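Side-chain contact in D-threo-3-hydroxyaspartate dehydratase (Delftia, PDB 3WQC), which deaminates D-threo-3-hydroxyaspartate to oxaloacetate and ammonium, using pyridoxal 5'-phosphate and a divalent metal ion: residues B[226-229]-B[230-234]. Residues are numbered along the deposited sequence; the frame is centred on the assembly and turned at random.
Sequences GSTP and TALAA. With PLP (pyridoxal-5'-phosphate), chain J.
T230 OG1 is gripped from several directions: S227 OG lies 2.8 Å from it, the backbone N of S227 reaches it through a weak bond of 3.2 Å bent to 132°, and E202 of helix 192-215 bonds to it as well. T230 brings its hydroxyl back toward S227 because OG1 sits between its own backbone N and carbonyl carbon (chi1 51°), while CG2 comes to 3.8 Å from S227 OG. S227 OG has a further partner in S186, so the two buried hydroxyls belong to a small polar network beside the first turn. S227 is the N-cap of helix 228-233, and its carbonyl O takes A231 N at 2.8 Å to close that turn. Here the helix follows strand 222-225 in a beta-alpha-beta unit of the alanine racemase-type barrel, and its N-terminus faces the cofactor phosphate, where the helix dipole would favour the negative charge. T228 supplies two donors to that group: its backbone N points almost perfectly straight (179°) at PLP O2P, and OG1 lies 2.6 Å from PLP O1P. With OG1 turned to the phosphate, the methyl CG2 of T228 lies alongside L232, 3.9 Å from its CD1. One residue further along, L232 N bonds to T228 O at 3.1 Å, and the leucine side chain packs against M37 of helix 27-44.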
loop_
_atom_site.group_PDB
_atom_site.type_symbol
_atom_site.label_atom_id
_atom_site.label_comp_id
_atom_site.label_asym_id
_atom_site.label_seq_id
_atom_site.Cartn_x
_atom_site.Cartn_y
_atom_site.Cartn_z
ATOM N N GLY B 226 4.537 -11.958 -21.794
ATOM C CA GLY B 226 5.601 -11.715 -20.790
ATOM C C GLY B 226 5.173 -11.593 -19.366
ATOM O O GLY B 226 4.120 -11.076 -19.060
ATOM N N SER B 227 6.115 -11.980 -18.526
ATOM C CA SER B 227 6.209 -11.634 -17.115
ATOM C C SER B 227 7.748 -11.565 -16.966
ATOM O O SER B 227 8.486 -12.103 -17.807
ATOM C CB SER B 227 5.598 -12.715 -16.213
ATOM O OG SER B 227 6.335 -13.946 -16.340
ATOM N N THR B 228 8.253 -10.970 -15.889
ATOM C CA THR B 228 9.707 -10.867 -15.752
ATOM C C THR B 228 10.307 -12.296 -15.732
ATOM O O THR B 228 11.308 -12.529 -16.401
ATOM C CB THR B 228 10.078 -9.987 -14.508
ATOM O OG1 THR B 228 9.989 -8.639 -14.952
ATOM C CG2 THR B 228 11.560 -10.275 -14.102
ATOM N N PRO B 229 9.754 -13.225 -14.914
ATOM C CA PRO B 229 10.453 -14.560 -14.881
ATOM C C PRO B 229 10.475 -15.249 -16.271
ATOM O O PRO B 229 11.479 -15.880 -16.618
ATOM C CB PRO B 229 9.631 -15.341 -13.868
ATOM C CG PRO B 229 9.007 -14.227 -12.953
ATOM C CD PRO B 229 8.682 -13.114 -13.901
ATOM N N THR B 230 9.343 -15.223 -17.003
ATOM C CA THR B 230 9.334 -15.928 -18.318
ATOM C C THR B 230 10.118 -15.138 -19.337
ATOM O O THR B 230 10.708 -15.739 -20.236
ATOM C CB THR B 230 7.923 -16.196 -18.863
ATOM O OG1 THR B 230 7.142 -14.974 -18.843
ATOM C CG2 THR B 230 7.238 -17.238 -17.968
ATOM N N ALA B 231 10.177 -13.802 -19.226
ATOM C CA ALA B 231 11.063 -13.037 -20.164
ATOM C C ALA B 231 12.517 -13.497 -20.057
ATOM O O ALA B 231 13.249 -13.602 -21.054
ATOM C CB ALA B 231 10.989 -11.531 -19.970
ATOM N N LEU B 232 12.942 -13.701 -18.804
ATOM C CA LEU B 232 14.331 -14.083 -18.517
ATOM C C LEU B 232 14.644 -15.555 -18.755
ATOM O O LEU B 232 15.815 -15.945 -18.918
ATOM C CB LEU B 232 14.705 -13.681 -17.101
ATOM C CG LEU B 232 14.748 -12.127 -16.929
ATOM C CD1 LEU B 232 14.878 -11.759 -15.418
ATOM C CD2 LEU B 232 15.823 -11.435 -17.786
ATOM N N ALA B 233 13.590 -16.368 -18.847
ATOM C CA ALA B 233 13.764 -17.825 -18.940
ATOM C C ALA B 233 13.484 -18.375 -20.350
ATOM O O ALA B 233 13.900 -19.535 -20.609
ATOM C CB ALA B 233 12.929 -18.541 -17.889
ATOM N N ALA B 234 12.829 -17.594 -21.254
ATOM C CA ALA B 234 12.374 -18.186 -22.521
ATOM C C ALA B 234 13.611 -18.649 -23.304
ATOM O O ALA B 234 14.527 -17.878 -23.471
ATOM C CB ALA B 234 11.525 -17.172 -23.274
HETATM N N1 PLP J . 1.950 -7.827 -18.593
HETATM C C2 PLP J . 0.844 -7.601 -17.855
HETATM C C2A PLP J . -0.531 -7.694 -18.476
HETATM C C3 PLP J . 0.997 -7.252 -16.463
HETATM O O3 PLP J . -0.089 -7.006 -15.747
HETATM C C4 PLP J . 2.331 -7.190 -15.925
HETATM C C4A PLP J . 2.494 -6.807 -14.561
HETATM C C5 PLP J . 3.441 -7.444 -16.785
HETATM C C6 PLP J . 3.195 -7.834 -18.109
HETATM C C5A PLP J . 4.858 -7.396 -16.267
HETATM O O4P PLP J . 5.061 -8.536 -15.312
HETATM P P PLP J . 6.337 -8.452 -14.347
HETATM O O1P PLP J . 7.448 -8.102 -15.266
HETATM O O2P PLP J . 6.445 -9.838 -13.816
HETATM O O3P PLP J . 6.133 -7.387 -13.349
#